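Alpha/beta fold hydrolase (PDB 6I8W) probably hydrolyses ester bonds of membrane phospholipids, acting as a membrane phospholipase A of the alpha/beta hydrolase fold that serves Pseudomonas aeruginosa as a virulence factor. Local coordinates at residues W78-R83 with E291-T296; K170-E175 with R257-D262; F198-Q203 with G285-V290. All coordinates share one frame; numbering follows the deposited sequence. Where two conformers were deposited one is given.

In the fold
All three contacts belong to one alpha/beta hydrolase domain, built on a mostly parallel sheet. Along the chain, interactions 2 and 3 lie between the two segments of interaction 1, and their own segments alternate: 170-175, 198-203, 257-262, 285-290. The centres of interactions 1 and 3 are about 12 Å apart, those of 2 and 3 about 13 Å, and those of 1 and 2 about 22 Å, which makes interaction 3 the bridge. It meets interaction 1 through E291, bonded to the loop at V201 and Q202, and interaction 2 through H286, bonded to D258. H286 and D258, with S137, fit a Ser-His-Asp triad, so the contacts link the presumed active site to the detergent-binding side.

Interaction 1: W78-R83 with E291-T296; sequences WLRFAR and ERPEET. With BOG (octyl beta-D-glucopyranoside), chain D; IPA (isopropyl alcohol), chain E.
P293 packs its CB and CG against R80 CB at the first turn of helix 293-308, P293 CB lying 3.5 Å from R80 CB, and so joins this helix to the short helix 79-82. Proline suits a first helical turn, where its missing N-H costs no backbone bond, and its compact ring lets the backbones come close. F81 supplies the other apolar half. With CG anti to the backbone N (chi1 174°), the ring reaches T296, whose CG2 methyl approaches F81 CE1 to 3.7 Å; the two side chains cross at about a right angle. T296 is two-faced here, giving its methyl to the ring while OG1 turns back to the carbonyls of R292 and P288.

R80 touches P293 only with the root of its chain. From CG to NE it runs extended (chi2 168°, chi3 178°) away from helix 293-308, and its guanidinium forms a salt bridge with E34 of helix 3-38. An isopropanol methyl lies over one guanidinium face, and the alcohol oxygen O2 accepts from R80 N at 3.1 Å. On the polar rim one water donates to R80 O, at 2.6 Å, and to E294 OE2, at 2.8 Å. With no direct hydrogen bond between the segments, cohesion rests on hydrocarbon contact and one bridging water.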
# COMPACT_ATOMS: atom_id res chain seq x y z
N TRP A 78 -1.43 6.42 0.09
CA TRP A 78 -2.48 6.79 1.04
C TRP A 78 -2.79 8.27 1.17
O TRP A 78 -3.68 8.63 1.94
CB TRP A 78 -2.12 6.26 2.44
CG TRP A 78 -2.03 4.75 2.50
CD1 TRP A 78 -0.89 3.97 2.55
CD2 TRP A 78 -3.14 3.84 2.53
NE1 TRP A 78 -1.24 2.63 2.60
CE2 TRP A 78 -2.61 2.53 2.60
CE3 TRP A 78 -4.53 4.02 2.53
CZ2 TRP A 78 -3.44 1.41 2.66
CZ3 TRP A 78 -5.34 2.92 2.58
CH2 TRP A 78 -4.79 1.62 2.65
N LEU A 79 -2.08 9.14 0.44
CA LEU A 79 -2.13 10.59 0.74
C LEU A 79 -3.52 11.21 0.62
O LEU A 79 -3.97 11.93 1.52
CB LEU A 79 -1.18 11.36 -0.19
CG LEU A 79 0.26 10.81 -0.16
CD1 LEU A 79 1.20 11.70 -0.97
CD2 LEU A 79 0.73 10.67 1.27
N ARG A 80 -4.19 10.98 -0.50
CA ARG A 80 -5.47 11.65 -0.71
C ARG A 80 -6.55 11.04 0.17
O ARG A 80 -7.48 11.72 0.59
CB ARG A 80 -5.86 11.57 -2.19
CG ARG A 80 -5.01 12.51 -3.05
CD ARG A 80 -5.17 12.25 -4.53
NE ARG A 80 -4.37 13.20 -5.31
CZ ARG A 80 -4.22 13.14 -6.62
NH1 ARG A 80 -4.83 12.18 -7.31
NH2 ARG A 80 -3.48 14.04 -7.25
N PHE A 81 -6.42 9.76 0.45
CA PHE A 81 -7.32 9.04 1.35
C PHE A 81 -7.20 9.57 2.77
O PHE A 81 -8.18 9.68 3.48
CB PHE A 81 -6.98 7.54 1.28
CG PHE A 81 -7.74 6.66 2.27
CD1 PHE A 81 -9.00 6.19 1.96
CD2 PHE A 81 -7.12 6.21 3.43
CE1 PHE A 81 -9.67 5.33 2.83
CE2 PHE A 81 -7.77 5.37 4.30
CZ PHE A 81 -9.06 4.93 4.00
N ALA A 82 -5.97 9.88 3.17
CA ALA A 82 -5.67 10.30 4.54
C ALA A 82 -6.08 11.75 4.80
O ALA A 82 -6.32 12.14 5.93
CB ALA A 82 -4.15 10.13 4.81
N ARG A 83 -6.18 12.53 3.74
CA ARG A 83 -6.48 13.95 3.87
C ARG A 83 -7.72 14.23 4.74
O ARG A 83 -7.65 15.03 5.68
CB ARG A 83 -6.63 14.56 2.47
CG ARG A 83 -7.00 16.02 2.43
CD ARG A 83 -6.36 16.67 1.23
NE ARG A 83 -7.14 17.77 0.64
CZ ARG A 83 -7.27 18.98 1.18
NH1 ARG A 83 -6.69 19.26 2.34
NH2 ARG A 83 -7.98 19.91 0.55
N GLU A 291 -7.94 5.46 -6.45
CA GLU A 291 -8.80 5.80 -7.58
C GLU A 291 -9.89 6.82 -7.20
O GLU A 291 -10.15 7.78 -7.92
CB GLU A 291 -9.45 4.54 -8.16
CG GLU A 291 -10.29 4.84 -9.42
CD GLU A 291 -10.66 3.62 -10.26
OE1 GLU A 291 -11.58 3.75 -11.10
OE2 GLU A 291 -10.02 2.55 -10.13
N ARG A 292 -10.54 6.57 -6.07
CA ARG A 292 -11.61 7.42 -5.57
C ARG A 292 -11.40 7.63 -4.07
O ARG A 292 -12.10 7.04 -3.24
CB ARG A 292 -12.98 6.80 -5.87
CG ARG A 292 -13.21 6.49 -7.35
CD ARG A 292 -14.62 6.81 -7.83
NE ARG A 292 -15.66 5.97 -7.23
CZ ARG A 292 -16.13 4.84 -7.75
NH1 ARG A 292 -15.67 4.39 -8.92
NH2 ARG A 292 -17.09 4.17 -7.12
N PRO A 293 -10.41 8.46 -3.71
CA PRO A 293 -9.92 8.55 -2.33
C PRO A 293 -10.95 9.10 -1.34
O PRO A 293 -11.12 8.54 -0.27
CB PRO A 293 -8.74 9.53 -2.43
CG PRO A 293 -8.43 9.66 -3.90
CD PRO A 293 -9.72 9.41 -4.61
N GLU A 294 -11.59 10.21 -1.68
CA GLU A 294 -12.52 10.85 -0.73
C GLU A 294 -13.74 9.96 -0.53
O GLU A 294 -14.28 9.87 0.57
CB GLU A 294 -12.93 12.25 -1.20
CG GLU A 294 -11.78 13.29 -1.23
CD GLU A 294 -11.64 14.09 0.06
OE1 GLU A 294 -12.53 13.98 0.95
OE2 GLU A 294 -10.64 14.85 0.20
N GLU A 295 -14.18 9.32 -1.59
CA GLU A 295 -15.30 8.39 -1.51
C GLU A 295 -14.95 7.17 -0.63
O GLU A 295 -15.74 6.76 0.23
CB GLU A 295 -15.70 7.95 -2.91
CG GLU A 295 -16.74 6.88 -2.96
CD GLU A 295 -17.19 6.62 -4.38
OE1 GLU A 295 -16.81 7.42 -5.27
OE2 GLU A 295 -17.88 5.60 -4.61
N THR A 296 -13.78 6.59 -0.83
CA THR A 296 -13.34 5.47 -0.03
C THR A 296 -13.17 5.87 1.44
O THR A 296 -13.55 5.14 2.34
CB THR A 296 -11.99 4.88 -0.57
OG1 THR A 296 -12.12 4.55 -1.96
CG2 THR A 296 -11.62 3.60 0.20
C1 BOG D . -0.86 15.61 -10.04
O1 BOG D . -0.92 14.26 -9.59
C2 BOG D . -2.13 15.87 -10.86
O2 BOG D . -1.91 15.38 -12.19
C3 BOG D . -2.56 17.33 -10.94
O3 BOG D . -3.85 17.48 -11.55
C4 BOG D . -2.58 17.88 -9.53
O4 BOG D . -3.11 19.22 -9.50
C5 BOG D . -1.14 17.82 -9.04
O5 BOG D . -0.72 16.45 -8.89
C6 BOG D . -0.90 18.60 -7.75
O6 BOG D . -0.87 17.74 -6.61
C1' BOG D . 0.24 13.85 -8.87
C2' BOG D . -0.07 12.55 -8.15
C3' BOG D . -1.08 11.75 -8.95
C4' BOG D . -1.24 10.33 -8.43
C5' BOG D . -1.42 9.39 -9.61
C6' BOG D . -1.91 8.02 -9.15
C7' BOG D . -1.57 6.97 -10.20
C8' BOG D . -2.13 7.36 -11.55
C1 IPA E . -1.82 8.43 -4.67
C2 IPA E . -1.90 9.58 -3.66
C3 IPA E . -1.51 10.89 -4.31
O2 IPA E . -3.23 9.64 -3.13
O HOH W 1 -8.18 13.91 -0.66

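Interaction 2: K170-E175 with R257-D262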
# COMPACT_ATOMS: atom_id res chain seq x y z
N LYS A 170 -11.36 -16.79 -10.58
CA LYS A 170 -9.93 -16.56 -10.74
C LYS A 170 -9.70 -15.17 -11.31
O LYS A 170 -10.24 -14.83 -12.36
CB LYS A 170 -9.32 -17.64 -11.65
CG LYS A 170 -7.81 -17.82 -11.57
CD LYS A 170 -7.38 -19.02 -12.45
CE LYS A 170 -5.95 -19.45 -12.19
NZ LYS A 170 -5.57 -20.75 -12.86
N SER A 171 -8.90 -14.35 -10.63
CA SER A 171 -8.65 -12.99 -11.10
C SER A 171 -7.76 -12.99 -12.35
O SER A 171 -7.11 -13.97 -12.65
CB SER A 171 -8.01 -12.15 -10.00
OG SER A 171 -6.67 -12.55 -9.79
N GLU A 172 -7.75 -11.86 -13.04
CA GLU A 172 -6.95 -11.69 -14.24
C GLU A 172 -5.46 -11.81 -13.89
O GLU A 172 -4.67 -12.28 -14.72
CB GLU A 172 -7.27 -10.35 -14.90
CG GLU A 172 -6.67 -10.14 -16.27
CD GLU A 172 -7.17 -8.86 -16.93
OE1 GLU A 172 -8.29 -8.41 -16.59
OE2 GLU A 172 -6.43 -8.29 -17.76
N LEU A 173 -5.08 -11.39 -12.69
CA LEU A 173 -3.70 -11.59 -12.23
C LEU A 173 -3.37 -13.06 -12.16
O LEU A 173 -2.33 -13.49 -12.67
CB LEU A 173 -3.45 -10.98 -10.84
CG LEU A 173 -2.08 -11.41 -10.27
CD1 LEU A 173 -0.92 -10.84 -11.11
CD2 LEU A 173 -1.91 -11.01 -8.80
N PHE A 174 -4.22 -13.84 -11.51
CA PHE A 174 -3.93 -15.25 -11.34
C PHE A 174 -3.97 -15.96 -12.69
O PHE A 174 -3.21 -16.89 -12.91
CB PHE A 174 -4.88 -15.89 -10.33
CG PHE A 174 -4.59 -15.50 -8.90
CD1 PHE A 174 -3.43 -15.94 -8.28
CD2 PHE A 174 -5.46 -14.71 -8.18
CE1 PHE A 174 -3.14 -15.58 -6.97
CE2 PHE A 174 -5.19 -14.35 -6.87
CZ PHE A 174 -4.02 -14.78 -6.26
N GLU A 175 -4.79 -15.50 -13.63
CA GLU A 175 -4.79 -16.02 -15.00
C GLU A 175 -3.46 -15.74 -15.68
O GLU A 175 -2.88 -16.60 -16.36
CB GLU A 175 -5.92 -15.40 -15.83
CG GLU A 175 -7.32 -15.80 -15.43
CD GLU A 175 -7.70 -17.15 -15.98
OE1 GLU A 175 -6.84 -17.80 -16.62
OE2 GLU A 175 -8.87 -17.56 -15.79
N ARG A 257 -14.61 -4.01 -9.94
CA ARG A 257 -13.93 -4.46 -11.16
C ARG A 257 -12.44 -4.70 -10.94
O ARG A 257 -11.65 -4.67 -11.90
CB ARG A 257 -14.15 -3.44 -12.27
CG ARG A 257 -15.64 -3.25 -12.63
CD ARG A 257 -15.82 -2.31 -13.81
NE ARG A 257 -15.27 -2.86 -15.05
CZ ARG A 257 -15.21 -2.18 -16.19
NH1 ARG A 257 -15.65 -0.93 -16.25
NH2 ARG A 257 -14.70 -2.75 -17.28
N ASP A 258 -12.06 -4.95 -9.69
CA ASP A 258 -10.69 -5.33 -9.31
C ASP A 258 -10.24 -6.51 -10.17
O ASP A 258 -10.85 -7.57 -10.14
CB ASP A 258 -10.64 -5.69 -7.82
CG ASP A 258 -9.23 -5.91 -7.30
OD1 ASP A 258 -8.31 -6.22 -8.09
OD2 ASP A 258 -9.04 -5.77 -6.07
N ARG A 259 -9.19 -6.31 -10.96
CA ARG A 259 -8.69 -7.37 -11.84
C ARG A 259 -7.56 -8.15 -11.17
O ARG A 259 -7.19 -9.26 -11.62
CB ARG A 259 -8.21 -6.79 -13.17
CG ARG A 259 -9.34 -6.32 -14.07
CD ARG A 259 -8.88 -5.23 -15.04
NE ARG A 259 -7.86 -5.67 -15.99
CZ ARG A 259 -7.39 -4.90 -16.96
NH1 ARG A 259 -7.84 -3.66 -17.09
NH2 ARG A 259 -6.46 -5.35 -17.80
N VAL A 260 -7.01 -7.59 -10.10
CA VAL A 260 -5.88 -8.19 -9.40
C VAL A 260 -6.33 -9.27 -8.41
O VAL A 260 -5.79 -10.37 -8.38
CB VAL A 260 -5.07 -7.11 -8.65
CG1 VAL A 260 -3.78 -7.69 -8.08
CG2 VAL A 260 -4.79 -5.94 -9.57
N LEU A 261 -7.31 -8.93 -7.58
CA LEU A 261 -7.88 -9.85 -6.60
C LEU A 261 -9.40 -9.75 -6.70
O LEU A 261 -9.96 -8.65 -6.69
CB LEU A 261 -7.40 -9.51 -5.19
CG LEU A 261 -5.88 -9.53 -4.97
CD1 LEU A 261 -5.57 -9.01 -3.58
CD2 LEU A 261 -5.34 -10.92 -5.17
N ASP A 262 -10.07 -10.89 -6.79
CA ASP A 262 -11.45 -10.86 -7.22
C ASP A 262 -12.43 -10.50 -6.11
O ASP A 262 -12.25 -10.91 -4.96
CB ASP A 262 -11.85 -12.20 -7.83
CG ASP A 262 -13.07 -12.08 -8.69
OD1 ASP A 262 -12.91 -11.60 -9.83
OD2 ASP A 262 -14.18 -12.39 -8.21
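This is a polar contact that combines a helix N-cap, a backbone bond and a salt bridge, between the start of helix 172-177 and the loop that follows strand 250-255, a loop carrying the presumed triad aspartate D258. S171 is the N-cap of the helix and works in two directions. Its OG donates to V260 O at 2.7 Å, coming from above the carbonyl plane, and accepts the capping bond from F174 N. Chi1 of 72° sets OG between the backbone N and the carbonyl carbon, where it can reach V260 O and F174 N; serine suits the place because one small hydroxyl can give and take. Next to it, L173 N donates to R259 O at 3.2 Å, so a first-turn amide of the helix finds its acceptor in the loop.

Further out, E172 and R259 run side by side and point the same way. R259 grips the carboxylate side-on: NE meets E172 OE1 at 2.8 Å and NH2 meets OE2 at 2.9 Å, the two planes 22° apart. The NE bond is the more bent, at 130°. On the apolar side, L173 CD2 meets V260 CG1 at 3.9 Å, and F174 CE2 meets L261 CD2.

D258 OD1 accepts from V260 N, an Asx turn, and from L261 N, which extends it to an Asx motif, while OD2 bonds H286. F198 of helix 191-199 packs against E172, L173, R259 and V260, and L261 O bonds W254 on strand 250-255.

Interaction 3: F198-Q203 with G285-V290. With BOG (octyl beta-D-glucopyranoside), chain D; MYR (myristic acid), chain C.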
# COMPACT_ATOMS: atom_id res chain seq x y z
N PHE A 198 -3.99 -1.80 -15.36
CA PHE A 198 -4.35 -3.05 -14.70
C PHE A 198 -5.06 -2.84 -13.35
O PHE A 198 -5.90 -3.66 -12.95
CB PHE A 198 -3.10 -3.91 -14.49
CG PHE A 198 -3.38 -5.33 -14.12
CD1 PHE A 198 -4.08 -6.16 -14.98
CD2 PHE A 198 -2.91 -5.85 -12.93
CE1 PHE A 198 -4.33 -7.48 -14.64
CE2 PHE A 198 -3.15 -7.17 -12.58
CZ PHE A 198 -3.86 -7.99 -13.44
N VAL A 199 -4.72 -1.76 -12.65
CA VAL A 199 -5.26 -1.57 -11.30
C VAL A 199 -6.30 -0.45 -11.21
O VAL A 199 -7.01 -0.35 -10.21
CB VAL A 199 -4.14 -1.28 -10.26
CG1 VAL A 199 -3.09 -2.42 -10.23
CG2 VAL A 199 -3.48 0.05 -10.55
N PHE A 200 -6.40 0.39 -12.25
CA PHE A 200 -7.40 1.47 -12.28
C PHE A 200 -8.50 1.26 -13.32
O PHE A 200 -8.22 0.91 -14.47
CB PHE A 200 -6.75 2.83 -12.59
CG PHE A 200 -5.86 3.36 -11.51
CD1 PHE A 200 -6.39 3.83 -10.32
CD2 PHE A 200 -4.48 3.42 -11.71
CE1 PHE A 200 -5.56 4.33 -9.33
CE2 PHE A 200 -3.65 3.92 -10.72
CZ PHE A 200 -4.18 4.37 -9.53
N VAL A 201 -9.74 1.54 -12.95
CA VAL A 201 -10.77 1.69 -13.96
C VAL A 201 -10.68 3.10 -14.55
O VAL A 201 -10.54 3.26 -15.75
CB VAL A 201 -12.18 1.41 -13.38
CG1 VAL A 201 -13.25 1.72 -14.44
CG2 VAL A 201 -12.26 -0.03 -12.91
N GLN A 202 -10.77 4.12 -13.69
CA GLN A 202 -10.55 5.49 -14.14
C GLN A 202 -9.28 5.97 -13.48
O GLN A 202 -9.25 6.20 -12.26
CB GLN A 202 -11.73 6.42 -13.77
CG GLN A 202 -13.01 6.19 -14.57
CD GLN A 202 -14.10 7.21 -14.26
OE1 GLN A 202 -14.59 7.28 -13.13
NE2 GLN A 202 -14.49 7.99 -15.26
N GLN A 203 -8.23 6.11 -14.27
CA GLN A 203 -6.95 6.46 -13.71
C GLN A 203 -6.92 7.95 -13.38
O GLN A 203 -7.31 8.77 -14.20
CB GLN A 203 -5.82 6.12 -14.66
CG GLN A 203 -4.45 6.43 -14.08
CD GLN A 203 -3.43 6.72 -15.14
OE1 GLN A 203 -3.20 5.90 -16.03
NE2 GLN A 203 -2.81 7.89 -15.06
N GLY A 285 -11.51 -0.09 -9.40
CA GLY A 285 -10.51 -1.15 -9.52
C GLY A 285 -9.93 -1.58 -8.19
O GLY A 285 -10.57 -1.48 -7.14
N HIS A 286 -8.69 -2.05 -8.27
CA HIS A 286 -7.97 -2.67 -7.16
C HIS A 286 -7.53 -1.73 -6.04
O HIS A 286 -7.24 -2.18 -4.92
CB HIS A 286 -6.73 -3.37 -7.75
CG HIS A 286 -5.90 -4.10 -6.75
ND1 HIS A 286 -6.41 -5.05 -5.90
CD2 HIS A 286 -4.56 -4.05 -6.50
CE1 HIS A 286 -5.44 -5.54 -5.14
NE2 HIS A 286 -4.31 -4.94 -5.48
N VAL A 287 -7.44 -0.44 -6.32
CA VAL A 287 -6.95 0.48 -5.28
C VAL A 287 -7.93 1.65 -5.08
O VAL A 287 -7.64 2.79 -5.42
CB VAL A 287 -5.51 0.99 -5.60
CG1 VAL A 287 -4.47 -0.16 -5.41
CG2 VAL A 287 -5.42 1.52 -7.03
N PRO A 288 -9.12 1.35 -4.52
CA PRO A 288 -10.17 2.37 -4.33
C PRO A 288 -9.66 3.62 -3.60
O PRO A 288 -10.05 4.74 -3.95
CB PRO A 288 -11.24 1.65 -3.48
CG PRO A 288 -10.95 0.21 -3.57
CD PRO A 288 -9.50 0.04 -3.96
N MET A 289 -8.78 3.43 -2.62
CA MET A 289 -8.27 4.56 -1.83
C MET A 289 -7.39 5.48 -2.68
O MET A 289 -7.15 6.62 -2.29
CB MET A 289 -7.49 4.07 -0.61
CG MET A 289 -6.07 3.64 -0.91
SD MET A 289 -6.02 1.97 -1.66
CE MET A 289 -4.25 1.70 -1.70
N VAL A 290 -6.93 5.01 -3.83
CA VAL A 290 -6.20 5.88 -4.77
C VAL A 290 -7.12 6.36 -5.90
O VAL A 290 -7.07 7.53 -6.26
CB VAL A 290 -4.98 5.16 -5.38
CG1 VAL A 290 -4.24 6.09 -6.36
CG2 VAL A 290 -4.04 4.67 -4.28
C1 BOG D . -0.86 15.61 -10.04
O1 BOG D . -0.92 14.26 -9.59
C2 BOG D . -2.13 15.87 -10.86
O2 BOG D . -1.91 15.38 -12.19
C3 BOG D . -2.56 17.33 -10.94
O3 BOG D . -3.85 17.48 -11.55
C4 BOG D . -2.58 17.88 -9.53
O4 BOG D . -3.11 19.22 -9.50
C5 BOG D . -1.14 17.82 -9.04
O5 BOG D . -0.72 16.45 -8.89
C6 BOG D . -0.90 18.60 -7.75
O6 BOG D . -0.87 17.74 -6.61
C1' BOG D . 0.24 13.85 -8.87
C2' BOG D . -0.07 12.55 -8.15
C3' BOG D . -1.08 11.75 -8.95
C4' BOG D . -1.24 10.33 -8.43
C5' BOG D . -1.42 9.39 -9.61
C6' BOG D . -1.91 8.02 -9.15
C7' BOG D . -1.57 6.97 -10.20
C8' BOG D . -2.13 7.36 -11.55
C1 MYR C . -0.78 -2.46 -5.69
O1 MYR C . -1.23 -2.26 -4.54
O2 MYR C . -0.60 -3.61 -6.15
C2 MYR C . -0.53 -1.27 -6.59
C3 MYR C . -0.83 0.03 -5.85
C4 MYR C . -0.92 1.22 -6.80
C5 MYR C . 0.43 1.56 -7.41
C6 MYR C . 0.34 2.89 -8.15
C7 MYR C . 1.26 3.94 -7.54
C8 MYR C . 0.57 5.30 -7.49
C9 MYR C . 1.52 6.45 -7.84
C10 MYR C . 1.86 7.27 -6.61
C11 MYR C . 2.53 8.59 -6.97
C12 MYR C . 3.20 9.20 -5.74
C13 MYR C . 3.22 10.71 -5.83
C14 MYR C . 2.91 11.32 -4.48
O HOH W 2 -7.94 -3.65 -11.17
O HOH W 3 -8.37 1.19 -8.39
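In this alpha/beta hydrolase fold the loop bearing H286, the probable histidine of a Ser-His-Asp triad, packs against the C-terminal end of helix 191-199. The tight side is apolar. F200 meets two valines with the CE1-CZ end of its ring: CE1 lies 3.6 Å from V287 CG2, and V290 CG1 reaches CZ in the plane of the ring, at its edge, also at 3.6 Å. Branched, short valines suit a place where a broad ring must be met closely from a helix start. G285, with no side chain, lets V199 O come within 3.7 Å of its CA, and V201 CG2 packs on its backbone N.

One direct bond joins this part to the looser one: V199 O accepts from H286 N at 3.1 Å, in a bent line (135°). The looser part, still buried, is filled in by two waters. V199 O also accepts a hydrogen bond from a water that V287 N reaches at 2.8 Å. A second water donates to F198 O and receives only a weak bond from H286 N. Lipid-like ligands border this region: the octyl tail of the glucoside brushes F200 CE2 and Q203, while myristic acid runs past V287.

H286 swings its ring away from its own backbone N (chi1 -178°), ND1 bonded to D258 and NE2 to S137 OG, the presumed nucleophile. At the edge of that ring, in its plane, lies the carboxyl oxygen O2 of myristic acid, 4.0 Å from H286 NE2.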